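Local coordinates for protein alpha-galactosidase (PDB 3MI6) that probably hydrolyses terminal, non-reducing alpha-D-galactose residues from alpha-galactosides such as galactose oligosaccharides and galactomannans, at residues D377-G382 / S419-L424. Sequence-based numbering, arbitrary orientation.
Sequences DTTSLG and SVDSDL
Two backbone hydrogen bonds tie Ser380 and Leu381 to Asp421 and Ser419, joining the loop after strand 363-366 to the one after short strand 417-418, beyond strand 408-413, its neighbour in the (beta/alpha)8 barrel of this family 36 glycosidase. Ser380 N donates a hydrogen bond to Asp421 O at 2.9 Å. Ser419 N donates to Leu381 O at 2.8 Å. Asp421, whose carbonyl takes the first of these bonds, is the centre of an inverse gamma turn, closed by a weak bond from Ser422 N to Val420 O. Serine suits position 419, where its short side chain points at the other loop and Ser419 OG lies 3.4 Å from Leu381 CB, a van der Waals contact. The Asp421 carboxylate, CG anti to the backbone N (chi1 -169°), brings OD2 alongside Thr379 CB. Gly382 has a positive phi of 136°, where a CB would jam against the preceding carbonyl O.

Ser422 packs its CB on Ser380 CA, while OG, between its own backbone N and carbonyl carbon (chi1 82°), turns back to donate to Ser419 O, bracing the turn from within. With an alanine here the hydroxyl is gone, and Ser419 O would probably be left without this donor and the turn less firmly braced. Farther out, Asp383 accepts from Asp423 N, a further tie between the loops, and Asp377 forms a salt bridge with Arg444, a predicted substrate-binding residue, so the contact borders the probable sugar pocket. Ser380 OG meets His373 N and pairs with Thr379 OG1 at 2.7 Å, where either hydroxyl could be the donor.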
ATOM      1  N   ASP D 377     -27.065  33.044 -23.546  1.00 58.93           N
ATOM      2  CA  ASP D 377     -26.064  32.185 -24.172  1.00 58.78           C
ATOM      3  C   ASP D 377     -26.658  31.258 -25.243  1.00 55.22           C
ATOM      4  O   ASP D 377     -26.315  30.077 -25.316  1.00 50.74           O
ATOM      5  CB  ASP D 377     -25.190  31.424 -23.138  1.00 57.65           C
ATOM      6  CG  ASP D 377     -25.988  30.499 -22.214  1.00 56.40           C
ATOM      7  OD1 ASP D 377     -27.244  30.572 -22.185  1.00 54.80           O
ATOM      8  OD2 ASP D 377     -25.327  29.698 -21.504  1.00 48.07           O
ATOM      9  N   THR D 378     -27.529  31.806 -26.089  1.00 55.32           N
ATOM     10  CA  THR D 378     -28.209  30.985 -27.085  1.00 56.78           C
ATOM     11  C   THR D 378     -28.477  31.702 -28.399  1.00 53.68           C
ATOM     12  O   THR D 378     -29.392  31.330 -29.122  1.00 57.33           O
ATOM     13  CB  THR D 378     -29.574  30.493 -26.554  1.00 60.02           C
ATOM     14  OG1 THR D 378     -30.470  31.606 -26.434  1.00 62.87           O
ATOM     15  CG2 THR D 378     -29.433  29.826 -25.195  1.00 56.14           C
ATOM     16  N   THR D 379     -27.704  32.736 -28.703  1.00 53.34           N
ATOM     17  CA  THR D 379     -27.990  33.582 -29.866  1.00 56.95           C
ATOM     18  C   THR D 379     -26.796  34.449 -30.229  1.00 56.79           C
ATOM     19  O   THR D 379     -26.060  34.857 -29.349  1.00 61.03           O
ATOM     20  CB  THR D 379     -29.170  34.574 -29.603  1.00 57.23           C
ATOM     21  OG1 THR D 379     -28.666  35.912 -29.556  1.00 59.59           O
ATOM     22  CG2 THR D 379     -29.889  34.279 -28.278  1.00 61.25           C
ATOM     23  N   SER D 380     -26.602  34.719 -31.518  1.00 56.70           N
ATOM     24  CA  SER D 380     -25.595  35.693 -31.992  1.00 56.62           C
ATOM     25  C   SER D 380     -24.161  35.202 -32.048  1.00 56.67           C
ATOM     26  O   SER D 380     -23.273  35.925 -32.490  1.00 58.51           O
ATOM     27  CB  SER D 380     -25.462  36.905 -31.057  1.00 57.86           C
ATOM     28  OG  SER D 380     -26.719  37.420 -30.665  1.00 59.28           O
ATOM     29  N   LEU D 381     -23.930  33.983 -31.580  1.00 57.29           N
ATOM     30  CA  LEU D 381     -22.631  33.356 -31.747  1.00 54.91           C
ATOM     31  C   LEU D 381     -22.303  33.214 -33.220  1.00 50.40           C
ATOM     32  O   LEU D 381     -22.780  32.312 -33.875  1.00 49.76           O
ATOM     33  CB  LEU D 381     -22.595  31.995 -31.054  1.00 53.09           C
ATOM     34  CG  LEU D 381     -21.463  31.810 -30.037  1.00 50.70           C
ATOM     35  CD1 LEU D 381     -21.226  33.071 -29.209  1.00 50.82           C
ATOM     36  CD2 LEU D 381     -21.751  30.629 -29.135  1.00 50.72           C
ATOM     37  N   GLY D 382     -21.486  34.122 -33.732  1.00 52.87           N
ATOM     38  CA  GLY D 382     -21.094  34.120 -35.129  1.00 52.54           C
ATOM     39  C   GLY D 382     -21.144  35.530 -35.689  1.00 53.25           C
ATOM     40  O   GLY D 382     -20.615  35.808 -36.758  1.00 55.66           O
ATOM     41  N   SER D 419     -24.240  30.006 -33.462  1.00 49.94           N
ATOM     42  CA  SER D 419     -25.596  29.809 -32.948  1.00 52.08           C
ATOM     43  C   SER D 419     -26.598  29.784 -34.109  1.00 52.75           C
ATOM     44  O   SER D 419     -26.368  30.422 -35.131  1.00 53.44           O
ATOM     45  CB  SER D 419     -25.952  30.926 -31.966  1.00 53.18           C
ATOM     46  OG  SER D 419     -25.692  30.543 -30.624  1.00 53.73           O
ATOM     47  N   VAL D 420     -27.699  29.051 -33.971  1.00 51.30           N
ATOM     48  CA  VAL D 420     -28.663  28.981 -35.065  1.00 52.41           C
ATOM     49  C   VAL D 420     -29.390  30.313 -35.210  1.00 56.70           C
ATOM     50  O   VAL D 420     -29.675  30.758 -36.327  1.00 56.50           O
ATOM     51  CB  VAL D 420     -29.690  27.842 -34.902  1.00 56.29           C
ATOM     52  CG1 VAL D 420     -30.647  27.827 -36.076  1.00 53.09           C
ATOM     53  CG2 VAL D 420     -28.990  26.504 -34.796  1.00 57.48           C
ATOM     54  N   ASP D 421     -29.690  30.951 -34.082  1.00 54.83           N
ATOM     55  CA  ASP D 421     -30.181  32.321 -34.118  1.00 54.42           C
ATOM     56  C   ASP D 421     -29.018  33.265 -34.383  1.00 55.22           C
ATOM     57  O   ASP D 421     -28.554  33.943 -33.474  1.00 58.22           O
ATOM     58  CB  ASP D 421     -30.882  32.711 -32.803  1.00 58.09           C
ATOM     59  CG  ASP D 421     -31.642  34.050 -32.907  1.00 60.51           C
ATOM     60  OD1 ASP D 421     -31.797  34.570 -34.040  1.00 60.92           O
ATOM     61  OD2 ASP D 421     -32.091  34.578 -31.860  1.00 56.03           O
ATOM     62  N   SER D 422     -28.537  33.306 -35.620  1.00 55.57           N
ATOM     63  CA  SER D 422     -27.486  34.253 -35.965  1.00 58.78           C
ATOM     64  C   SER D 422     -27.371  34.554 -37.461  1.00 60.71           C
ATOM     65  O   SER D 422     -27.463  33.658 -38.298  1.00 63.02           O
ATOM     66  CB  SER D 422     -26.142  33.773 -35.416  1.00 55.02           C
ATOM     67  OG  SER D 422     -25.570  32.814 -36.272  1.00 54.31           O
ATOM     68  N   ASP D 423     -27.147  35.827 -37.776  1.00 61.55           N
ATOM     69  CA  ASP D 423     -26.937  36.289 -39.150  1.00 67.56           C
ATOM     70  C   ASP D 423     -26.025  35.369 -39.970  1.00 65.54           C
ATOM     71  O   ASP D 423     -26.228  35.188 -41.175  1.00 65.48           O
ATOM     72  CB  ASP D 423     -26.346  37.715 -39.160  1.00 74.73           C
ATOM     73  CG  ASP D 423     -27.354  38.797 -38.719  1.00 82.22           C
ATOM     74  OD1 ASP D 423     -28.473  38.453 -38.256  1.00 78.79           O
ATOM     75  OD2 ASP D 423     -27.011  40.000 -38.838  1.00 79.86           O
ATOM     76  N   LEU D 424     -25.009  34.810 -39.320  1.00 62.00           N
ATOM     77  CA  LEU D 424     -24.027  33.984 -40.005  1.00 60.96           C
ATOM     78  C   LEU D 424     -24.710  32.723 -40.509  1.00 62.72           C
ATOM     79  O   LEU D 424     -24.455  32.255 -41.622  1.00 61.43           O
ATOM     80  CB  LEU D 424     -22.890  33.610 -39.049  1.00 56.93           C
ATOM     81  CG  LEU D 424     -21.467  33.469 -39.594  1.00 56.46           C
ATOM     82  CD1 LEU D 424     -20.578  32.751 -38.579  1.00 55.01           C
ATOM     83  CD2 LEU D 424     -21.448  32.735 -40.907  1.00 53.58           C
TER
HETATM   84  O   HOH W   1     -24.456  30.147 -27.395  1.00 48.22           O